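Local coordinates for SusD superfamily protein (PDB 3MYV) that probably binds polysaccharide at the outer membrane of Bacteroides vulgatus, at residues A213-L216 against I217-D221; E301-A305 against G306-W310. One frame throughout, in Å; residues are numbered along the deposited sequence.

Contact 1: A213-L216 against I217-D221; sequences ADQL and IKDAD
D214 and K218 face each other one turn apart on the helix 206-223, and their i to i+4 salt bridge leads a set of side-chain pairings along this amphipathic helix. K218 runs out extended beyond CG, passing the carbonyl oxygen of D214, and brings NZ to 2.8 Å from D214 OD2, on the syn lone pair of that oxygen. The other carboxylate oxygen, D214 OD1, is hydrogen-bonded to the hydroxyl of Y359, so both ends of this buried carboxylate are held. A leucine in place of D214 would probably leave the K218 ammonium without its charged mate and the Y359 hydroxyl without this acceptor.

A water bridges Q215 and K218, three residues apart, donating to Q215 OE1 and accepting from K218 NZ, each at 3.0 Å. The backbone carries the regular i to i+4 ladder, from I217 N to A213 O through A220 N to L216 O, the latter 2.9 Å long. Apolar packing lies elsewhere on the helix: A213 and I217 rest on helix 334-348, while L216 turns to helix 189-202.

R193 from that same helix forms a salt bridge with D219 OD2. With CG anti to the backbone N (chi1 -170°) and a bend at chi2, Q215 sends NE2 to D219 OD1 at 2.9 Å, meeting it from above the carboxylate plane.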
loop_
_atom_site.group_PDB
_atom_site.type_symbol
_atom_site.label_atom_id
_atom_site.label_comp_id
_atom_site.label_asym_id
_atom_site.label_seq_id
_atom_site.Cartn_x
_atom_site.Cartn_y
_atom_site.Cartn_z
ATOM N N ALA A 213 -11.072 -3.594 12.709
ATOM C CA ALA A 213 -9.680 -4.047 12.945
ATOM C C ALA A 213 -9.652 -4.956 14.167
ATOM O O ALA A 213 -9.025 -6.009 14.163
ATOM C CB ALA A 213 -8.714 -2.852 13.149
ATOM N N ASP A 214 -10.378 -4.552 15.199
ATOM C CA ASP A 214 -10.500 -5.348 16.430
ATOM C C ASP A 214 -11.092 -6.733 16.146
ATOM O O ASP A 214 -10.582 -7.747 16.636
ATOM C CB ASP A 214 -11.365 -4.571 17.436
ATOM C CG ASP A 214 -11.612 -5.349 18.732
ATOM O OD1 ASP A 214 -10.660 -5.599 19.498
ATOM O OD2 ASP A 214 -12.770 -5.710 18.943
ATOM N N GLN A 215 -12.176 -6.795 15.361
ATOM C CA GLN A 215 -12.844 -8.075 15.145
ATOM C C GLN A 215 -11.998 -8.969 14.263
ATOM O O GLN A 215 -11.997 -10.194 14.435
ATOM C CB GLN A 215 -14.233 -7.897 14.514
ATOM C CG GLN A 215 -15.051 -9.200 14.510
ATOM C CD GLN A 215 -15.293 -9.733 15.914
ATOM O OE1 GLN A 215 -15.862 -9.039 16.759
ATOM N NE2 GLN A 215 -14.857 -10.956 16.172
ATOM N N LEU A 216 -11.293 -8.359 13.305
ATOM C CA LEU A 216 -10.426 -9.094 12.385
ATOM C C LEU A 216 -9.278 -9.738 13.157
ATOM O O LEU A 216 -8.904 -10.898 12.896
ATOM C CB LEU A 216 -9.899 -8.129 11.285
ATOM C CG LEU A 216 -8.993 -8.693 10.187
ATOM C CD1 LEU A 216 -9.670 -9.837 9.480
ATOM C CD2 LEU A 216 -8.598 -7.587 9.158
ATOM N N ILE A 217 -8.699 -8.999 14.100
ATOM C CA ILE A 217 -7.634 -9.544 14.951
ATOM C C ILE A 217 -8.172 -10.694 15.795
ATOM O O ILE A 217 -7.528 -11.751 15.912
ATOM C CB ILE A 217 -7.025 -8.466 15.861
ATOM C CG1 ILE A 217 -6.237 -7.434 15.031
ATOM C CG2 ILE A 217 -6.110 -9.059 16.889
ATOM C CD1 ILE A 217 -6.008 -6.139 15.786
ATOM N N LYS A 218 -9.370 -10.500 16.357
ATOM C CA LYS A 218 -9.986 -11.541 17.163
ATOM C C LYS A 218 -10.252 -12.795 16.332
ATOM O O LYS A 218 -9.965 -13.918 16.794
ATOM C CB LYS A 218 -11.259 -11.043 17.816
ATOM C CG LYS A 218 -11.017 -10.051 18.942
ATOM C CD LYS A 218 -12.291 -9.390 19.362
ATOM C CE LYS A 218 -12.141 -8.646 20.666
ATOM N NZ LYS A 218 -13.332 -7.725 20.803
ATOM N N ASP A 219 -10.756 -12.600 15.107
ATOM C CA ASP A 219 -11.042 -13.718 14.207
ATOM C C ASP A 219 -9.761 -14.452 13.782
ATOM O O ASP A 219 -9.749 -15.684 13.714
ATOM C CB ASP A 219 -11.819 -13.270 12.964
ATOM C CG ASP A 219 -13.203 -12.726 13.286
ATOM O OD1 ASP A 219 -13.713 -12.944 14.426
ATOM O OD2 ASP A 219 -13.772 -12.042 12.403
ATOM N N ALA A 220 -8.695 -13.719 13.471
ATOM C CA ALA A 220 -7.380 -14.358 13.208
ATOM C C ALA A 220 -6.927 -15.257 14.370
ATOM O O ALA A 220 -6.412 -16.372 14.165
ATOM C CB ALA A 220 -6.317 -13.305 12.925
ATOM N N ASP A 221 -7.107 -14.750 15.583
ATOM C CA ASP A 221 -6.718 -15.478 16.787
ATOM C C ASP A 221 -7.586 -16.707 17.041
ATOM O O ASP A 221 -7.067 -17.780 17.347
ATOM C CB ASP A 221 -6.762 -14.543 17.988
ATOM C CG ASP A 221 -5.656 -13.534 17.949
ATOM O OD1 ASP A 221 -4.662 -13.808 17.239
ATOM O OD2 ASP A 221 -5.772 -12.479 18.601
HETATM O O HOH W 1 -15.893 -8.848 19.744
#

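Contact 2: E301-A305 against G306-W310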
loop_
_atom_site.group_PDB
_atom_site.type_symbol
_atom_site.label_atom_id
_atom_site.label_comp_id
_atom_site.label_asym_id
_atom_site.label_seq_id
_atom_site.Cartn_x
_atom_site.Cartn_y
_atom_site.Cartn_z
ATOM N N GLU A 301 24.576 -1.786 6.684
ATOM C CA GLU A 301 25.448 -0.623 6.589
ATOM C C GLU A 301 26.363 -0.737 5.366
ATOM O O GLU A 301 26.894 -1.798 5.076
ATOM C CB GLU A 301 26.312 -0.503 7.841
ATOM C CG GLU A 301 27.097 0.772 7.941
ATOM C CD GLU A 301 28.170 0.743 9.029
ATOM O OE1 GLU A 301 27.854 0.399 10.188
ATOM O OE2 GLU A 301 29.325 1.083 8.718
ATOM N N ASN A 302 26.585 0.378 4.686
ATOM C CA ASN A 302 27.615 0.440 3.662
ATOM C C ASN A 302 28.065 1.888 3.487
ATOM O O ASN A 302 27.822 2.727 4.374
ATOM C CB ASN A 302 27.113 -0.187 2.356
ATOM C CG ASN A 302 28.208 -0.871 1.590
ATOM O OD1 ASN A 302 29.224 -0.257 1.270
ATOM N ND2 ASN A 302 28.024 -2.168 1.309
ATOM N N LYS A 303 28.730 2.179 2.366
ATOM C CA LYS A 303 29.416 3.447 2.180
ATOM C C LYS A 303 29.051 3.951 0.798
ATOM O O LYS A 303 29.211 3.241 -0.198
ATOM C CB LYS A 303 30.917 3.271 2.273
ATOM C CG LYS A 303 31.465 2.885 3.642
ATOM C CD LYS A 303 31.465 4.067 4.587
ATOM C CE LYS A 303 31.925 3.694 5.962
ATOM N NZ LYS A 303 32.029 4.927 6.797
ATOM N N TYR A 304 28.611 5.197 0.752
ATOM C CA TYR A 304 28.167 5.821 -0.467
ATOM C C TYR A 304 28.478 7.308 -0.420
ATOM O O TYR A 304 28.186 7.965 0.593
ATOM C CB TYR A 304 26.657 5.604 -0.577
ATOM C CG TYR A 304 26.097 5.872 -1.935
ATOM C CD1 TYR A 304 26.144 4.908 -2.941
ATOM C CD2 TYR A 304 25.474 7.070 -2.204
ATOM C CE1 TYR A 304 25.597 5.168 -4.197
ATOM C CE2 TYR A 304 24.921 7.327 -3.437
ATOM C CZ TYR A 304 24.987 6.386 -4.426
ATOM O OH TYR A 304 24.401 6.690 -5.629
ATOM N N ALA A 305 29.088 7.810 -1.500
ATOM C CA ALA A 305 29.533 9.206 -1.615
ATOM C C ALA A 305 30.277 9.663 -0.353
ATOM O O ALA A 305 30.014 10.725 0.205
ATOM C CB ALA A 305 28.328 10.137 -1.959
ATOM N N GLY A 306 31.215 8.823 0.096
ATOM C CA GLY A 306 32.089 9.153 1.202
ATOM C C GLY A 306 31.437 9.238 2.578
ATOM O O GLY A 306 32.034 9.780 3.501
ATOM N N LYS A 307 30.259 8.637 2.726
ATOM C CA LYS A 307 29.523 8.623 3.995
ATOM C C LYS A 307 28.999 7.225 4.313
ATOM O O LYS A 307 28.788 6.412 3.422
ATOM C CB LYS A 307 28.297 9.534 3.886
ATOM C CG LYS A 307 28.574 11.002 3.914
ATOM C CD LYS A 307 27.239 11.768 3.882
ATOM C CE LYS A 307 27.352 13.173 4.479
ATOM N NZ LYS A 307 26.033 13.682 4.969
ATOM N N THR A 308 28.742 6.958 5.590
ATOM C CA THR A 308 28.000 5.766 5.952
ATOM C C THR A 308 26.533 5.955 5.593
ATOM O O THR A 308 25.922 7.002 5.896
ATOM C CB THR A 308 28.141 5.460 7.434
ATOM O OG1 THR A 308 29.521 5.350 7.729
ATOM C CG2 THR A 308 27.428 4.158 7.815
ATOM N N VAL A 309 25.978 4.946 4.944
ATOM C CA VAL A 309 24.536 4.897 4.696
ATOM C C VAL A 309 24.019 3.517 5.082
ATOM O O VAL A 309 24.800 2.586 5.309
ATOM C CB VAL A 309 24.147 5.200 3.226
ATOM C CG1 VAL A 309 24.692 6.581 2.832
ATOM C CG2 VAL A 309 24.638 4.080 2.264
ATOM N N TRP A 310 22.701 3.403 5.160
ATOM C CA TRP A 310 22.068 2.130 5.454
ATOM C C TRP A 310 20.998 1.850 4.394
ATOM O O TRP A 310 20.187 2.729 4.044
ATOM C CB TRP A 310 21.434 2.141 6.839
ATOM C CG TRP A 310 22.416 2.209 7.975
ATOM C CD1 TRP A 310 22.900 1.166 8.711
ATOM C CD2 TRP A 310 23.008 3.392 8.521
ATOM N NE1 TRP A 310 23.777 1.621 9.662
ATOM C CE2 TRP A 310 23.855 2.985 9.574
ATOM C CE3 TRP A 310 22.908 4.753 8.216
ATOM C CZ2 TRP A 310 24.591 3.885 10.324
ATOM C CZ3 TRP A 310 23.652 5.654 8.961
ATOM C CH2 TRP A 310 24.478 5.215 10.010
HETATM O O HOH W 2 25.451 0.088 11.460
#
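E301 and W310 form an antiparallel non-hydrogen-bonded pair, and their side chains lie side by side, pointing the same way, with E301 CB 3.8 Å from W310 NE1. A water sits in the plane of the indole at its edge, accepting from W310 NE1 at 2.9 Å and donating to E301 OE1, which ties carboxylate to ring. T308 sends CG2 over one face of that indole, toward its rim, and the same methyl meets E301 CG at 3.4 Å.

Polar contact continues along this face of the hairpin. K303, bent at chi2 (-75°), folds back across the strand pair to place NZ 2.7 Å from T308 OG1.

On the face that carries N302, Y304, K307 and V309 the apolar contact is Y304 CB on V309 CG2 at 3.8 Å, while the tyrosine ring reaches away, its OH bonded to the E52 backbone N and its ring edge-to-face with F278.

Backbone bonds join N302 with V309 both ways, and Y304 N with K307 O at 2.9 Å. The return bond, K307 N to Y304 O, closes a type I' turn, with A305 and G306 at positive phi, characteristic of a tight two-residue antiparallel beta hairpin.

Contact 1 comes first along the chain and closes before contact 2 opens; both belong to the SusD-family part of the chain, but they share no helix or strand. Their centres are 42 Å apart and their nearest atoms about 30 Å, so neither touches the other. The 213-221 stretch belongs to helix 206-223, packed against helices 189-202 and 334-348 in the helical part of the fold, and most of its touching residues are buried. The 301-310 hairpin, a separate two-stranded sheet, lies farther from the chain centre and is largely surface, with W310 on helix 281-288. In a protein with far more helix than strand, one contact thus belongs to the packed helices, the other to a peripheral hairpin.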